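PDB 2PC6: probable acetolactate synthase isozyme III (Small subunit) from Nitrosomonas europaea ATCC 19718, which is probably a regulatory small subunit, a dimer-forming chain that joins an ACT domain of ferredoxin-like fold to a second domain of the same strand order. Local coordinates for residues A[23-28]-A[50-55]; A[5-10]-A[57-62]; A[98-103]-A[115-120]. All coordinates share one frame; numbering follows the deposited sequence.

Contact 1 (A[23-28]-A[50-55]); sequences GLFSAR and LVTNGP
F25 of helix 17-28 reaches across to L50 and T52 on strand 45-54, joining the first helix of an ACT domain to its sheet. The fold is the beta-alpha-beta-beta-alpha-beta arrangement of ACT domains: four antiparallel strands in the order 2-3-1-4, with both helices packed against one face. At the start of the segment, the carbonyl oxygen of G23 receives the amide of A27. L24 packs on Q65 of helix 56-68 instead of the strand, bringing the two helices into contact.

F25 carries the contact. Its CG lies anti to its own carbonyl carbon (chi1 -77°), which swings the ring off the helix toward the sheet, and L50 rises from the strand in the opposite direction to meet it. The far end of the ring does the touching: CZ stands 3.5 Å from L50 CD1, and CE1 is 3.6 Å from that same methyl. The second methyl of L50 follows close behind, with CD2 3.9 Å from F25 CZ. Both methyls of L50 lie on the same side of the ring plane, CD1 by CE1 and CZ, CD2 by CZ and CE2, an oblique approach that is neither face nor edge. Y30, I32 and I62 also pack on the ring.

S26, like F25, packs on A15 of the second subunit, so this side of the helix meets the dimer partner. R28 lies against Q65.

T52 offers F25 its hydroxyl at the ring edge, near the ring plane. That oxygen is not left to an apolar neighbour, since it donates a hydrogen bond to the backbone oxygen of N31; T52 OG1 remains 4.3 Å from F25 CE2.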
# COMPACT_ATOMS: atom_id res chain seq x y z
N GLY A 23 -9.57 0.55 15.24
CA GLY A 23 -10.11 1.01 16.51
C GLY A 23 -9.33 0.47 17.71
O GLY A 23 -9.05 1.19 18.68
N LEU A 24 -8.98 -0.80 17.65
CA LEU A 24 -8.17 -1.44 18.69
C LEU A 24 -6.85 -0.66 18.97
O LEU A 24 -6.54 -0.39 20.11
CB LEU A 24 -7.91 -2.90 18.29
CG LEU A 24 -7.10 -3.83 19.19
CD1 LEU A 24 -7.40 -5.28 18.84
CD2 LEU A 24 -5.61 -3.55 19.03
N PHE A 25 -6.11 -0.28 17.92
CA PHE A 25 -4.94 0.60 18.07
C PHE A 25 -5.27 1.94 18.73
O PHE A 25 -4.67 2.34 19.76
CB PHE A 25 -4.26 0.83 16.73
CG PHE A 25 -3.42 -0.34 16.27
CD1 PHE A 25 -4.03 -1.46 15.67
CD2 PHE A 25 -2.02 -0.34 16.46
CE1 PHE A 25 -3.26 -2.54 15.27
CE2 PHE A 25 -1.24 -1.43 16.06
CZ PHE A 25 -1.86 -2.53 15.47
N SER A 26 -6.24 2.62 18.14
CA SER A 26 -6.66 3.93 18.56
C SER A 26 -7.06 3.95 20.02
O SER A 26 -6.61 4.83 20.77
CB SER A 26 -7.85 4.38 17.74
OG SER A 26 -8.41 5.50 18.36
N ALA A 27 -7.88 3.00 20.45
CA ALA A 27 -8.38 3.09 21.81
C ALA A 27 -7.23 3.30 22.80
O ALA A 27 -7.40 3.99 23.83
CB ALA A 27 -9.20 1.85 22.20
N ARG A 28 -6.07 2.71 22.50
CA ARG A 28 -4.97 2.60 23.46
C ARG A 28 -3.72 3.35 23.00
O ARG A 28 -2.65 3.29 23.64
CB ARG A 28 -4.67 1.13 23.76
CG ARG A 28 -5.44 0.62 24.99
CD ARG A 28 -4.82 -0.64 25.56
NE ARG A 28 -5.42 -1.11 26.82
CZ ARG A 28 -6.50 -1.89 26.88
NH1 ARG A 28 -7.13 -2.25 25.75
NH2 ARG A 28 -6.97 -2.30 28.08
N LEU A 50 0.93 -4.36 8.52
CA LEU A 50 0.92 -3.23 9.35
C LEU A 50 2.30 -3.02 10.02
O LEU A 50 2.93 -3.98 10.49
CB LEU A 50 -0.13 -3.50 10.40
CG LEU A 50 -0.50 -2.44 11.38
CD1 LEU A 50 -1.80 -2.91 11.95
CD2 LEU A 50 0.58 -2.35 12.47
N VAL A 51 2.77 -1.78 10.06
CA VAL A 51 4.02 -1.49 10.73
C VAL A 51 3.72 -0.70 11.98
O VAL A 51 3.01 0.30 11.93
CB VAL A 51 4.97 -0.64 9.85
CG1 VAL A 51 6.18 -0.19 10.65
CG2 VAL A 51 5.37 -1.39 8.61
N THR A 52 4.27 -1.16 13.10
CA THR A 52 4.15 -0.45 14.36
C THR A 52 5.51 -0.28 15.09
O THR A 52 6.49 -1.01 14.83
CB THR A 52 3.06 -1.08 15.27
OG1 THR A 52 2.82 -0.21 16.39
CG2 THR A 52 3.43 -2.51 15.76
N ASN A 53 5.59 0.74 15.94
CA ASN A 53 6.83 1.10 16.59
C ASN A 53 6.69 1.01 18.09
O ASN A 53 5.92 1.77 18.70
CB ASN A 53 7.27 2.53 16.23
CG ASN A 53 7.70 2.68 14.77
OD1 ASN A 53 8.53 1.93 14.27
ND2 ASN A 53 7.14 3.66 14.09
N GLY A 54 7.42 0.08 18.71
CA GLY A 54 7.41 -0.00 20.17
C GLY A 54 8.35 -0.99 20.80
O GLY A 54 9.01 -1.76 20.12
N PRO A 55 8.43 -0.97 22.14
CA PRO A 55 9.13 -2.01 22.88
C PRO A 55 8.39 -3.32 22.73
O PRO A 55 7.18 -3.31 22.51
CB PRO A 55 9.06 -1.52 24.34
CG PRO A 55 7.94 -0.57 24.39
CD PRO A 55 7.89 0.08 23.04

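Contact 2 (A[5-10]-A[57-62]); sequences HIISLL and EIVEQI
V59, on the inner side of helix 56-68, sets one methyl over the imidazole of H5 and turns the other toward I7. The H5 and V59 side chains run at a slant to each other, yet the methyl CG2 comes down on the flat of the ring in a CH-pi contact: V59 CG2 is 3.8 Å from the centroid of the H5 ring, 23° off its normal. It is displaced toward the rim on the carbon side, and the closest ring atom is H5 CD2, 3.6 Å from V59 CG2.

The other branch, placed anti to the backbone N (chi1 161°), serves both strand residues. V59 CG1 lies 3.9 Å from H5 ND1 and 4.2 Å from I7 CD1, so the forked valine spans two residues that face the same side of strand 3-12. A hydrogen bond between H5 ND1 and D77 OD2 of strand 72-77 helps fix the rotation of the imidazole under the methyl. T52 of strand 45-54 also touches V59 and I7, carrying the apolar layer on to the neighbouring strand. This is the packing of the second helix on the central strands of a ferredoxin-like ACT domain.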
# COMPACT_ATOMS: atom_id res chain seq x y z
N HIS A 5 8.20 -3.24 14.09
CA HIS A 5 7.70 -4.58 13.82
C HIS A 5 6.74 -4.53 12.63
O HIS A 5 5.93 -3.60 12.50
CB HIS A 5 7.00 -5.14 15.04
CG HIS A 5 7.91 -5.31 16.21
ND1 HIS A 5 8.29 -6.54 16.68
CD2 HIS A 5 8.55 -4.39 16.98
CE1 HIS A 5 9.11 -6.38 17.70
NE2 HIS A 5 9.29 -5.09 17.89
N ILE A 6 6.85 -5.51 11.76
CA ILE A 6 6.01 -5.60 10.59
C ILE A 6 5.12 -6.73 10.96
O ILE A 6 5.57 -7.86 11.01
CB ILE A 6 6.82 -5.98 9.33
CG1 ILE A 6 7.92 -4.93 9.03
CG2 ILE A 6 5.91 -6.18 8.13
CD1 ILE A 6 8.99 -5.38 8.07
N ILE A 7 3.89 -6.41 11.33
CA ILE A 7 2.82 -7.38 11.55
C ILE A 7 2.04 -7.67 10.23
O ILE A 7 1.64 -6.76 9.48
CB ILE A 7 1.88 -6.93 12.66
CG1 ILE A 7 2.52 -7.23 14.02
CG2 ILE A 7 0.62 -7.69 12.62
CD1 ILE A 7 3.07 -6.05 14.73
N SER A 8 1.87 -8.97 9.99
CA SER A 8 1.20 -9.51 8.84
C SER A 8 -0.03 -10.27 9.30
O SER A 8 0.05 -11.12 10.21
CB SER A 8 2.12 -10.52 8.21
OG SER A 8 2.19 -10.33 6.81
N LEU A 9 -1.18 -10.01 8.69
CA LEU A 9 -2.35 -10.75 9.11
C LEU A 9 -3.35 -11.03 8.00
O LEU A 9 -3.39 -10.33 6.98
CB LEU A 9 -2.99 -10.13 10.36
CG LEU A 9 -3.32 -8.64 10.43
CD1 LEU A 9 -4.70 -8.48 9.88
CD2 LEU A 9 -3.32 -8.15 11.87
N LEU A 10 -4.06 -12.14 8.19
CA LEU A 10 -5.14 -12.55 7.36
C LEU A 10 -6.46 -12.13 8.02
O LEU A 10 -6.70 -12.37 9.20
CB LEU A 10 -5.11 -14.06 7.15
CG LEU A 10 -4.28 -14.71 6.02
CD1 LEU A 10 -4.53 -16.19 5.99
CD2 LEU A 10 -4.49 -14.11 4.61
N GLU A 57 7.18 -5.66 24.61
CA GLU A 57 6.05 -5.97 25.49
C GLU A 57 4.79 -5.24 25.03
O GLU A 57 3.66 -5.66 25.36
CB GLU A 57 6.38 -5.64 26.96
N ILE A 58 4.96 -4.13 24.30
CA ILE A 58 3.80 -3.47 23.73
C ILE A 58 3.35 -4.27 22.52
O ILE A 58 2.18 -4.66 22.44
CB ILE A 58 3.99 -1.93 23.49
CG1 ILE A 58 4.15 -1.18 24.83
CG2 ILE A 58 2.78 -1.31 22.78
N VAL A 59 4.27 -4.58 21.62
CA VAL A 59 3.91 -5.35 20.43
C VAL A 59 3.25 -6.68 20.76
O VAL A 59 2.18 -7.00 20.23
CB VAL A 59 5.11 -5.54 19.45
CG1 VAL A 59 4.87 -6.70 18.48
CG2 VAL A 59 5.38 -4.27 18.68
N GLU A 60 3.86 -7.45 21.64
CA GLU A 60 3.23 -8.69 22.12
C GLU A 60 1.78 -8.47 22.64
O GLU A 60 0.92 -9.32 22.44
CB GLU A 60 4.15 -9.42 23.13
N GLN A 61 1.50 -7.33 23.26
CA GLN A 61 0.13 -7.06 23.75
C GLN A 61 -0.85 -6.66 22.65
O GLN A 61 -2.04 -7.02 22.68
CB GLN A 61 0.14 -6.03 24.88
CG GLN A 61 -1.21 -5.84 25.58
CD GLN A 61 -1.79 -7.11 26.31
OE1 GLN A 61 -1.11 -7.76 27.13
NE2 GLN A 61 -3.06 -7.43 26.04
N ILE A 62 -0.36 -5.93 21.67
CA ILE A 62 -1.13 -5.60 20.47
C ILE A 62 -1.47 -6.90 19.72
O ILE A 62 -2.60 -7.10 19.26
CB ILE A 62 -0.29 -4.66 19.56
CG1 ILE A 62 0.02 -3.35 20.32
CG2 ILE A 62 -0.95 -4.46 18.19
CD1 ILE A 62 0.86 -2.36 19.53

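Contact 3 (A[98-103]-A[115-120]); sequences KDREEM and IDVTNE
At the end of a beta-hairpin, where strand 113-118 turns into strand 121-128, R100 from helix 98-109 grips the backbone oxygen of T118 with its guanidinium group. Both terminal nitrogens converge on that one acceptor. R100 NH1 is 2.9 Å from T118 O with an N-H...O angle of 131°, a bent bond that lies in the carbonyl plane but is tilted from the plane of the guanidinium; R100 NH2, 3.0 Å from T118 O, adds a weak second one. A kink in the side chain at chi3 (109°) turns the head toward the turn.

The N119 carbonyl comes over one face of the guanidinium. R100 NH1 to N119 O is 3.3 Å, but the angle is too poor for a hydrogen bond. At the edge, V117 CG2 sits 3.9 Å from R100 NH2. In the second domain, again four antiparallel strands in ferredoxin-like order, this arginine links the first helix of the domain to an outermost strand; NH1 also bonds to A95 O, just ahead of that helix. Farther back on the same strand, D116 forms a salt bridge with R158 of the second subunit.

An ST turn forms where the strand ends: T118 OG1 accepts the amide of E120, and is also hydrogen-bonded to L121 N. E120 N is 2.8 Å from T118 OG1 and the bond is nearly straight (166°).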
# COMPACT_ATOMS: atom_id res chain seq x y z
N LYS A 98 17.72 23.62 -14.24
CA LYS A 98 18.72 22.60 -13.97
C LYS A 98 18.16 21.49 -13.07
O LYS A 98 18.70 20.39 -13.03
CB LYS A 98 20.06 23.20 -13.50
CG LYS A 98 20.06 24.04 -12.20
N ASP A 99 17.05 21.75 -12.38
CA ASP A 99 16.51 20.73 -11.49
C ASP A 99 15.84 19.62 -12.26
O ASP A 99 15.65 18.53 -11.73
CB ASP A 99 15.56 21.33 -10.48
CG ASP A 99 16.29 21.94 -9.33
OD1 ASP A 99 17.44 21.50 -9.09
OD2 ASP A 99 15.73 22.84 -8.66
N ARG A 100 15.52 19.91 -13.52
CA ARG A 100 15.03 18.89 -14.42
C ARG A 100 16.08 17.81 -14.65
O ARG A 100 15.74 16.65 -14.63
CB ARG A 100 14.59 19.48 -15.75
CG ARG A 100 13.15 19.78 -15.73
CD ARG A 100 12.67 20.45 -16.99
NE ARG A 100 11.82 19.60 -17.85
CZ ARG A 100 10.63 19.08 -17.52
NH1 ARG A 100 10.07 19.24 -16.31
NH2 ARG A 100 9.98 18.39 -18.44
N GLU A 101 17.33 18.21 -14.84
CA GLU A 101 18.38 17.24 -15.04
C GLU A 101 18.63 16.49 -13.72
O GLU A 101 18.77 15.25 -13.72
CB GLU A 101 19.67 17.92 -15.56
CG GLU A 101 20.01 17.75 -17.07
CD GLU A 101 19.68 19.02 -17.97
OE1 GLU A 101 19.04 19.98 -17.42
OE2 GLU A 101 20.05 19.02 -19.20
N GLU A 102 18.66 17.23 -12.60
CA GLU A 102 18.94 16.67 -11.30
C GLU A 102 17.92 15.59 -10.90
O GLU A 102 18.32 14.49 -10.49
CB GLU A 102 19.01 17.77 -10.23
CG GLU A 102 19.23 17.24 -8.76
CD GLU A 102 20.58 16.50 -8.52
OE1 GLU A 102 21.51 16.66 -9.33
OE2 GLU A 102 20.72 15.79 -7.51
N MSE A 103 16.63 15.91 -11.04
CA MSE A 103 15.52 15.00 -10.75
C MSE A 103 15.56 13.81 -11.65
O MSE A 103 15.28 12.70 -11.20
CB MSE A 103 14.16 15.67 -10.90
CG MSE A 103 13.84 16.72 -9.88
SE MSE A 103 13.88 16.06 -8.03
CE MSE A 103 15.78 16.35 -7.58
N ILE A 115 6.45 8.87 -14.45
CA ILE A 115 5.19 8.44 -15.04
C ILE A 115 4.17 9.56 -15.30
O ILE A 115 3.05 9.27 -15.65
CB ILE A 115 4.53 7.35 -14.21
CG1 ILE A 115 4.27 7.86 -12.78
CG2 ILE A 115 5.41 6.11 -14.24
CD1 ILE A 115 3.25 7.06 -11.96
N ASP A 116 4.57 10.82 -15.12
CA ASP A 116 3.74 11.97 -15.40
C ASP A 116 4.69 13.09 -15.64
O ASP A 116 5.64 13.29 -14.89
CB ASP A 116 2.85 12.36 -14.21
CG ASP A 116 1.75 13.37 -14.59
OD1 ASP A 116 1.52 13.58 -15.83
OD2 ASP A 116 1.11 13.94 -13.68
N VAL A 117 4.46 13.86 -16.69
CA VAL A 117 5.45 14.89 -16.95
C VAL A 117 4.86 16.12 -17.57
O VAL A 117 4.09 15.99 -18.52
CB VAL A 117 6.68 14.35 -17.75
CG1 VAL A 117 6.28 13.29 -18.72
CG2 VAL A 117 7.42 15.49 -18.45
N THR A 118 5.19 17.29 -17.00
CA THR A 118 4.97 18.59 -17.68
C THR A 118 6.29 19.36 -17.74
O THR A 118 7.33 18.94 -17.16
CB THR A 118 4.05 19.52 -16.90
OG1 THR A 118 4.82 20.13 -15.85
CG2 THR A 118 2.87 18.78 -16.32
N ASN A 119 6.23 20.52 -18.41
CA ASN A 119 7.35 21.46 -18.44
C ASN A 119 7.94 21.86 -17.09
O ASN A 119 9.09 22.30 -17.06
CB ASN A 119 6.94 22.70 -19.17
CG ASN A 119 7.30 22.62 -20.64
OD1 ASN A 119 7.98 21.68 -21.04
ND2 ASN A 119 6.82 23.61 -21.45
N GLU A 120 7.18 21.70 -16.00
CA GLU A 120 7.62 22.19 -14.70
C GLU A 120 7.56 21.13 -13.63
O GLU A 120 7.95 21.37 -12.48
CB GLU A 120 6.74 23.36 -14.27
CG GLU A 120 6.90 24.64 -15.12
CD GLU A 120 6.07 24.65 -16.42
OE1 GLU A 120 5.06 23.91 -16.48
OE2 GLU A 120 6.44 25.40 -17.38

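How the contacts relate
From the N terminus, strand 3-12 opens contact 2 and helix 17-28 opens contact 1. The chain then forms strand 34-39 and returns on strand 45-54, where contact 1 closes; contact 2 closes one element later, on helix 56-68, so contact 1 is nested inside it. Their centres are about 8 Å apart, and backbone pairing of strands 3-12 and 45-54 joins them, so both helices are tied to one sheet. Contact 3 follows in series, closing a short helix-to-strand loop in the second domain. It lies across the chain's centre, about 38 Å from contact 1 between centres; both of these contacts also touch the second subunit.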